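Local coordinates for tyrosine specific protein phosphatase, putative (Trypanosoma brucei, PDB 3M4U) that removes phosphate from the tyrosine-phosphorylated nucleolar protein NOPP44/46, probably as a protein tyrosine phosphatase, and acts as a life-cycle switch in the trypanosome, at residues A[75-80]-A[107-112]; A[115-120]-A[188-193]. One frame throughout, in Å; residues are numbered along the deposited sequence.

Contact 1: A[75-80]-A[107-112]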
ATOM      1  N   ARG A  75      19.306  -6.964  17.046  1.00 83.58           N
ATOM      2  CA  ARG A  75      18.833  -7.166  15.678  1.00 81.58           C
ATOM      3  C   ARG A  75      17.485  -6.493  15.418  1.00 75.63           C
ATOM      4  O   ARG A  75      16.484  -6.802  16.073  1.00 71.86           O
ATOM      5  CB  ARG A  75      18.748  -8.663  15.355  1.00 79.60           C
ATOM      6  CG  ARG A  75      18.300  -8.961  13.931  1.00 79.44           C
ATOM      7  CD  ARG A  75      18.149 -10.456  13.685  1.00 75.89           C
ATOM      8  NE  ARG A  75      17.316 -11.093  14.701  1.00 77.17           N
ATOM      9  CZ  ARG A  75      15.990 -11.008  14.748  1.00 68.00           C
ATOM     10  NH1 ARG A  75      15.333 -10.301  13.841  1.00 64.60           N
ATOM     11  NH2 ARG A  75      15.321 -11.625  15.713  1.00 67.84           N
ATOM     12  N   TYR A  76      17.463  -5.582  14.451  1.00 70.12           N
ATOM     13  CA  TYR A  76      16.249  -4.833  14.140  1.00 69.91           C
ATOM     14  C   TYR A  76      15.711  -5.181  12.753  1.00 60.74           C
ATOM     15  O   TYR A  76      16.276  -4.754  11.739  1.00 59.29           O
ATOM     16  CB  TYR A  76      16.507  -3.316  14.252  1.00 58.97           C
ATOM     17  N   PRO A  77      14.614  -5.952  12.702  1.00 52.69           N
ATOM     18  CA  PRO A  77      13.927  -6.240  11.431  1.00 53.75           C
ATOM     19  C   PRO A  77      13.682  -4.961  10.626  1.00 43.36           C
ATOM     20  O   PRO A  77      13.264  -3.953  11.184  1.00 41.51           O
ATOM     21  CB  PRO A  77      12.582  -6.833  11.874  1.00 45.22           C
ATOM     22  CG  PRO A  77      12.479  -6.526  13.373  1.00 55.53           C
ATOM     23  CD  PRO A  77      13.889  -6.489  13.862  1.00 56.52           C
ATOM     24  N   TYR A  78      13.940  -5.007   9.329  1.00 39.80           N
ATOM     25  CA  TYR A  78      13.752  -3.842   8.479  1.00 42.92           C
ATOM     26  C   TYR A  78      12.983  -4.188   7.200  1.00 37.74           C
ATOM     27  O   TYR A  78      13.342  -5.142   6.519  1.00 40.03           O
ATOM     28  CB  TYR A  78      15.122  -3.270   8.110  1.00 36.76           C
ATOM     29  CG  TYR A  78      15.066  -2.255   7.013  1.00 33.47           C
ATOM     30  CD1 TYR A  78      14.832  -0.916   7.294  1.00 36.70           C
ATOM     31  CD2 TYR A  78      15.242  -2.628   5.688  1.00 37.17           C
ATOM     32  CE1 TYR A  78      14.781   0.031   6.270  1.00 39.42           C
ATOM     33  CE2 TYR A  78      15.193  -1.690   4.660  1.00 36.52           C
ATOM     34  CZ  TYR A  78      14.961  -0.366   4.960  1.00 33.55           C
ATOM     35  OH  TYR A  78      14.914   0.562   3.955  1.00 33.66           O
ATOM     36  N   ILE A  79      11.961  -3.399   6.849  1.00 36.47           N
ATOM     37  CA  ILE A  79      11.151  -3.683   5.647  1.00 37.47           C
ATOM     38  C   ILE A  79      10.957  -2.491   4.712  1.00 39.08           C
ATOM     39  O   ILE A  79      10.119  -2.542   3.797  1.00 36.30           O
ATOM     40  CB  ILE A  79       9.727  -4.169   6.005  1.00 37.17           C
ATOM     41  CG1 ILE A  79       8.920  -3.019   6.617  1.00 33.82           C
ATOM     42  CG2 ILE A  79       9.771  -5.378   6.925  1.00 36.71           C
ATOM     43  CD1 ILE A  79       7.521  -3.411   6.990  1.00 33.15           C
ATOM     44  N   ASN A  80      11.719  -1.425   4.933  1.00 34.81           N
ATOM     45  CA  ASN A  80      11.515  -0.186   4.191  1.00 31.58           C
ATOM     46  C   ASN A  80      10.032   0.198   4.177  1.00 34.84           C
ATOM     47  O   ASN A  80       9.413   0.373   3.125  1.00 32.88           O
ATOM     48  CB  ASN A  80      12.090  -0.276   2.772  1.00 32.67           C
ATOM     49  CG  ASN A  80      12.222   1.097   2.107  1.00 32.51           C
ATOM     50  OD1 ASN A  80      11.644   2.075   2.571  1.00 36.46           O
ATOM     51  ND2 ASN A  80      12.967   1.164   1.022  1.00 28.81           N
ATOM     52  N   LEU A 107       8.397 -11.262   6.681  1.00 37.07           N
ATOM     53  CA  LEU A 107       7.614 -12.304   7.324  1.00 33.81           C
ATOM     54  C   LEU A 107       7.681 -12.205   8.841  1.00 36.51           C
ATOM     55  O   LEU A 107       6.668 -12.395   9.512  1.00 38.57           O
ATOM     56  CB  LEU A 107       8.108 -13.677   6.892  1.00 36.41           C
ATOM     57  CG  LEU A 107       8.071 -13.919   5.390  1.00 42.80           C
ATOM     58  CD1 LEU A 107       8.596 -15.320   5.108  1.00 37.07           C
ATOM     59  CD2 LEU A 107       6.649 -13.707   4.849  1.00 35.84           C
ATOM     60  N   GLU A 108       8.868 -11.923   9.383  1.00 32.53           N
ATOM     61  CA  GLU A 108       9.037 -11.904  10.836  1.00 43.55           C
ATOM     62  C   GLU A 108       8.164 -10.817  11.425  1.00 41.37           C
ATOM     63  O   GLU A 108       7.545 -10.981  12.477  1.00 41.59           O
ATOM     64  CB  GLU A 108      10.493 -11.652  11.240  1.00 42.12           C
ATOM     65  CG  GLU A 108      10.610 -11.036  12.635  1.00 46.11           C
ATOM     66  CD  GLU A 108      12.036 -11.019  13.183  1.00 59.96           C
ATOM     67  OE1 GLU A 108      12.993 -11.237  12.398  1.00 52.00           O
ATOM     68  OE2 GLU A 108      12.193 -10.776  14.408  1.00 61.84           O
ATOM     69  N   THR A 109       8.120  -9.698  10.719  1.00 39.84           N
ATOM     70  CA  THR A 109       7.367  -8.559  11.187  1.00 41.43           C
ATOM     71  C   THR A 109       5.879  -8.888  11.209  1.00 39.92           C
ATOM     72  O   THR A 109       5.193  -8.657  12.211  1.00 39.53           O
ATOM     73  CB  THR A 109       7.683  -7.325  10.335  1.00 39.37           C
ATOM     74  OG1 THR A 109       9.031  -6.912  10.610  1.00 39.42           O
ATOM     75  CG2 THR A 109       6.748  -6.193  10.678  1.00 44.85           C
ATOM     76  N   LEU A 110       5.388  -9.465  10.121  1.00 35.91           N
ATOM     77  CA  LEU A 110       3.995  -9.871  10.086  1.00 41.36           C
ATOM     78  C   LEU A 110       3.653 -10.733  11.323  1.00 43.96           C
ATOM     79  O   LEU A 110       2.581 -10.582  11.918  1.00 39.43           O
ATOM     80  CB  LEU A 110       3.671 -10.616   8.785  1.00 36.20           C
ATOM     81  CG  LEU A 110       4.021  -9.973   7.441  1.00 37.19           C
ATOM     82  CD1 LEU A 110       3.516 -10.845   6.301  1.00 32.86           C
ATOM     83  CD2 LEU A 110       3.439  -8.569   7.322  1.00 32.77           C
ATOM     84  N   SER A 111       4.566 -11.624  11.715  1.00 37.91           N
ATOM     85  CA  SER A 111       4.326 -12.481  12.878  1.00 42.78           C
ATOM     86  C   SER A 111       4.481 -11.704  14.177  1.00 43.82           C
ATOM     87  O   SER A 111       3.580 -11.684  15.020  1.00 47.59           O
ATOM     88  CB  SER A 111       5.265 -13.692  12.873  1.00 48.66           C
ATOM     89  OG  SER A 111       5.071 -14.496  14.024  1.00 44.81           O
ATOM     90  N   GLU A 112       5.628 -11.056  14.323  1.00 41.92           N
ATOM     91  CA  GLU A 112       5.923 -10.243  15.495  1.00 44.74           C
ATOM     92  C   GLU A 112       4.809  -9.230  15.801  1.00 43.29           C
ATOM     93  O   GLU A 112       4.327  -9.156  16.932  1.00 44.20           O
ATOM     94  CB  GLU A 112       7.294  -9.564  15.322  1.00 44.73           C
ATOM     95  CG  GLU A 112       7.467  -8.237  16.074  1.00 54.58           C
ATOM     96  CD  GLU A 112       7.841  -8.398  17.546  1.00 58.44           C
ATOM     97  OE1 GLU A 112       8.693  -7.613  18.021  1.00 56.35           O
ATOM     98  OE2 GLU A 112       7.290  -9.297  18.227  1.00 55.35           O
TER
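Arg75 reaches across to Glu108 in a salt bridge, the two side chains arriving from opposite directions. Arg75 NH1 lies 2.9 Å from Glu108 OE1 and 3.2 Å from Glu108 OE2, while Arg75 NH2 is 3.5 Å from the same Glu108 OE2. OE2 meets the guanidinium at its edge, in plane, whereas OE1 stands obliquely to it. Both carboxylate oxygens engage the guanidinium, but with the planes 47° apart the pair is not coplanar; each of its hydrogen bonds is weak, and the arginine is exposed and poorly ordered. Closer to strand 81-84 along the loop, CB of Pro77 rests 3.8 Å from OG1 of Thr109, and CG2 of Ile79 approaches that same hydroxyl oxygen at 4.1 Å. Both set aliphatic carbon against the one hydroxyl of Thr109.

Residues 78-80 form the Tyr-Ile-Asn sequence familiar from classical tyrosine phosphatases, leading into strand 81-84. Pro77 and Ile79 point at helix 103-112; Tyr78 between them turns away, and its hydroxyl hydrogen-bonds Asn49 and Ser42. The Tyr78 ring lies under the backbone N of Asn80, which sits 3.4 Å above the ring centre.

The hydroxyl of Thr109 is held from within its own helix: chi1 of -69° sets OG1 beside the backbone N, where it hydrogen-bonds Asp105 O, one turn earlier. A carboxylate oxygen of Asp105 also makes a weak hydrogen bond with Tyr78 N. Farther round the helix, Leu107 packs on Ile154 and Val156 of strand 154-158, and Leu110 on Ile179 of strand 172-180.

Contact 2: A[115-120]-A[188-193]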
ATOM      1  N   VAL A 115       0.110  -8.917  12.274  1.00 45.47           N
ATOM      2  CA  VAL A 115      -0.622  -8.259  11.205  1.00 44.23           C
ATOM      3  C   VAL A 115      -1.607  -9.270  10.608  1.00 41.83           C
ATOM      4  O   VAL A 115      -1.212 -10.370  10.216  1.00 37.04           O
ATOM      5  CB  VAL A 115       0.362  -7.714  10.142  1.00 39.10           C
ATOM      6  CG1 VAL A 115      -0.380  -7.254   8.907  1.00 39.93           C
ATOM      7  CG2 VAL A 115       1.200  -6.586  10.739  1.00 37.32           C
ATOM      8  N   ASP A 116      -2.892  -8.912  10.582  1.00 42.94           N
ATOM      9  CA  ASP A 116      -3.938  -9.838  10.119  1.00 40.36           C
ATOM     10  C   ASP A 116      -4.170  -9.745   8.612  1.00 41.44           C
ATOM     11  O   ASP A 116      -4.500 -10.741   7.958  1.00 41.26           O
ATOM     12  CB  ASP A 116      -5.250  -9.599  10.870  1.00 38.11           C
ATOM     13  CG  ASP A 116      -5.116  -9.819  12.372  1.00 44.31           C
ATOM     14  OD1 ASP A 116      -4.509 -10.841  12.783  1.00 42.29           O
ATOM     15  OD2 ASP A 116      -5.614  -8.964  13.141  1.00 46.20           O
ATOM     16  N   LEU A 117      -3.976  -8.548   8.066  1.00 38.19           N
ATOM     17  CA  LEU A 117      -4.187  -8.334   6.646  1.00 36.93           C
ATOM     18  C   LEU A 117      -2.976  -7.698   5.964  1.00 33.71           C
ATOM     19  O   LEU A 117      -2.414  -6.717   6.453  1.00 33.72           O
ATOM     20  CB  LEU A 117      -5.430  -7.473   6.422  1.00 37.31           C
ATOM     21  CG  LEU A 117      -5.825  -7.184   4.973  1.00 35.65           C
ATOM     22  CD1 LEU A 117      -6.080  -8.481   4.199  1.00 32.53           C
ATOM     23  CD2 LEU A 117      -7.045  -6.276   4.931  1.00 32.27           C
ATOM     24  N   VAL A 118      -2.584  -8.288   4.838  1.00 32.57           N
ATOM     25  CA  VAL A 118      -1.580  -7.730   3.933  1.00 33.77           C
ATOM     26  C   VAL A 118      -2.168  -7.538   2.545  1.00 33.47           C
ATOM     27  O   VAL A 118      -2.675  -8.492   1.959  1.00 33.58           O
ATOM     28  CB  VAL A 118      -0.396  -8.676   3.765  1.00 34.65           C
ATOM     29  CG1 VAL A 118       0.359  -8.335   2.473  1.00 29.43           C
ATOM     30  CG2 VAL A 118       0.500  -8.610   5.000  1.00 28.94           C
ATOM     31  N   VAL A 119      -2.102  -6.315   2.019  1.00 33.95           N
ATOM     32  CA  VAL A 119      -2.580  -6.031   0.663  1.00 31.88           C
ATOM     33  C   VAL A 119      -1.414  -5.732  -0.286  1.00 30.99           C
ATOM     34  O   VAL A 119      -0.558  -4.885   0.017  1.00 28.93           O
ATOM     35  CB  VAL A 119      -3.621  -4.863   0.645  1.00 36.71           C
ATOM     36  CG1 VAL A 119      -4.239  -4.701  -0.749  1.00 29.09           C
ATOM     37  CG2 VAL A 119      -4.730  -5.106   1.676  1.00 30.23           C
ATOM     38  N   MET A 120      -1.374  -6.451  -1.410  1.00 27.70           N
ATOM     39  CA  MET A 120      -0.293  -6.347  -2.400  1.00 27.93           C
ATOM     40  C   MET A 120      -0.846  -5.845  -3.737  1.00 31.90           C
ATOM     41  O   MET A 120      -1.704  -6.508  -4.353  1.00 27.92           O
ATOM     42  CB  MET A 120       0.376  -7.714  -2.596  1.00 30.00           C
ATOM     43  CG  MET A 120       1.423  -7.803  -3.718  1.00 25.33           C
ATOM     44  SD  MET A 120       2.266  -9.409  -3.696  1.00 28.24           S
ATOM     45  CE  MET A 120       3.495  -9.248  -4.993  1.00 26.93           C
ATOM     46  N   ARG A 188      -1.322 -16.664  11.620  1.00 45.26           N
ATOM     47  CA  ARG A 188      -2.047 -16.651  10.366  1.00 49.27           C
ATOM     48  C   ARG A 188      -2.218 -15.217   9.904  1.00 46.27           C
ATOM     49  O   ARG A 188      -2.356 -14.289  10.714  1.00 42.08           O
ATOM     50  CB  ARG A 188      -3.398 -17.354  10.460  1.00 48.85           C
ATOM     51  CG  ARG A 188      -3.872 -17.651  11.853  1.00 58.45           C
ATOM     52  CD  ARG A 188      -5.175 -18.465  11.806  1.00 67.31           C
ATOM     53  NE  ARG A 188      -5.044 -19.707  11.038  1.00 64.40           N
ATOM     54  CZ  ARG A 188      -5.190 -20.924  11.557  1.00 65.22           C
ATOM     55  NH1 ARG A 188      -5.480 -21.060  12.849  1.00 63.65           N
ATOM     56  NH2 ARG A 188      -5.048 -22.002  10.785  1.00 43.81           N
ATOM     57  N   VAL A 189      -2.182 -15.047   8.592  1.00 41.26           N
ATOM     58  CA  VAL A 189      -2.290 -13.733   7.999  1.00 43.19           C
ATOM     59  C   VAL A 189      -2.873 -13.923   6.618  1.00 38.87           C
ATOM     60  O   VAL A 189      -2.519 -14.866   5.917  1.00 37.06           O
ATOM     61  CB  VAL A 189      -0.911 -12.990   7.959  1.00 39.87           C
ATOM     62  CG1 VAL A 189       0.149 -13.848   7.319  1.00 38.02           C
ATOM     63  CG2 VAL A 189      -1.035 -11.626   7.254  1.00 40.22           C
ATOM     64  N   LEU A 190      -3.804 -13.047   6.255  1.00 36.90           N
ATOM     65  CA  LEU A 190      -4.442 -13.114   4.951  1.00 38.49           C
ATOM     66  C   LEU A 190      -3.817 -12.098   3.996  1.00 39.56           C
ATOM     67  O   LEU A 190      -3.867 -10.889   4.253  1.00 37.58           O
ATOM     68  CB  LEU A 190      -5.939 -12.826   5.093  1.00 35.47           C
ATOM     69  CG  LEU A 190      -6.651 -12.641   3.752  1.00 38.48           C
ATOM     70  CD1 LEU A 190      -6.736 -13.967   3.012  1.00 35.73           C
ATOM     71  CD2 LEU A 190      -8.032 -12.051   3.952  1.00 40.38           C
ATOM     72  N   GLN A 191      -3.208 -12.562   2.908  1.00 38.04           N
ATOM     73  CA  GLN A 191      -2.798 -11.599   1.901  1.00 36.92           C
ATOM     74  C   GLN A 191      -3.830 -11.517   0.795  1.00 35.44           C
ATOM     75  O   GLN A 191      -4.404 -12.519   0.380  1.00 32.54           O
ATOM     76  CB  GLN A 191      -1.395 -11.863   1.320  1.00 35.84           C
ATOM     77  CG  GLN A 191      -1.403 -12.808   0.144  1.00 43.86           C
ATOM     78  CD  GLN A 191      -0.547 -12.376  -1.049  1.00 35.85           C
ATOM     79  OE1 GLN A 191       0.166 -11.372  -1.025  1.00 35.77           O
ATOM     80  NE2 GLN A 191      -0.614 -13.170  -2.103  1.00 36.29           N
ATOM     81  N   VAL A 192      -4.055 -10.295   0.330  1.00 32.72           N
ATOM     82  CA  VAL A 192      -4.893 -10.062  -0.823  1.00 32.67           C
ATOM     83  C   VAL A 192      -4.058  -9.377  -1.912  1.00 34.15           C
ATOM     84  O   VAL A 192      -3.525  -8.282  -1.696  1.00 33.51           O
ATOM     85  CB  VAL A 192      -6.129  -9.207  -0.423  1.00 36.03           C
ATOM     86  CG1 VAL A 192      -6.974  -8.842  -1.631  1.00 30.82           C
ATOM     87  CG2 VAL A 192      -6.966  -9.955   0.609  1.00 34.29           C
ATOM     88  N   GLN A 193      -3.925 -10.027  -3.070  1.00 30.90           N
ATOM     89  CA  GLN A 193      -3.137  -9.477  -4.161  1.00 27.63           C
ATOM     90  C   GLN A 193      -4.011  -9.058  -5.319  1.00 35.01           C
ATOM     91  O   GLN A 193      -4.837  -9.850  -5.822  1.00 34.09           O
ATOM     92  CB  GLN A 193      -2.088 -10.478  -4.653  1.00 29.50           C
ATOM     93  CG  GLN A 193      -1.108  -9.903  -5.664  1.00 27.64           C
ATOM     94  CD  GLN A 193      -0.388 -10.978  -6.464  1.00 34.91           C
ATOM     95  OE1 GLN A 193      -0.655 -12.174  -6.293  1.00 33.17           O
ATOM     96  NE2 GLN A 193       0.531 -10.560  -7.348  1.00 30.72           N
TER
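Val115 meets the neighbouring strand through its carbonyl: CG2 of Val189 lies 3.2 Å from Val115 O, which also accepts a hydrogen bond from His187 NE2. With chi1 of Val189 at 52°, CG1 takes the position between N and carbonyl carbon, and CG2, opposite the backbone N, is left to face residues 115 and 116. Asp116 O then receives Leu190 N at 2.9 Å, almost straight at 172°, while its carboxylate turns to Thr221.

From Leu117 onward strands 117-120 and 188-193 run parallel, 18° apart. CD1 of Leu117 closes on Leu190 O at 3.3 Å and on CG2 of Val192 at 4.0 Å; Leu117 and Val192 share this apolar face with helix 206-217, touching Val215 and Leu212. Val118 makes both of its backbone bonds to strand 188-193: its N donates to Leu190 O at 3.0 Å, and its O accepts from Val192 N at 2.8 Å and also takes a CA-H...O contact from Gln191. Its two methyl groups go separate ways, CG1 toward CB of Gln191 and CG2 toward CG2 of Val189.

Val119, like Leu117, bonds away from this pairing to strand 225-228, which leads into the phosphatase signature loop. Met120 N donates to Val192 O at 2.8 Å. Its extended side chain runs alongside Gln193, CG to CG 3.8 Å, on a face that mixes Val118 and Met120 with two glutamines; Arg175 and Thr122 O meet the Gln193 amide. Four near-straight backbone bonds, with CA-H...O contacts between them, thus tie residues 116-120 to strand 187-194, which precedes the Trp-Pro-Asp loop, and satisfy the buried N-H and C=O groups they join.

Contact 1 lies toward the surface, about 17 Å from the chain centre to its own centre, and contact 2 is buried, about 11 Å by the same measure. Chemistry follows place: contact 1 leans on a loose charged pair beside two aliphatic side chains set against a threonine hydroxyl, without backbone bonds, whereas contact 2 is regular strand pairing. They share no segment, yet helix 103-112 is followed in the chain, after a short connection, by strand 117-120. There Leu110 O lies 3.0 Å from Val115 N, probably hydrogen-bonded, and Leu110 CD2 packs 3.7 Å from Val118 CG2. Helix 103-112 therefore has the 75-80 loop on one flank and the central sheet on another.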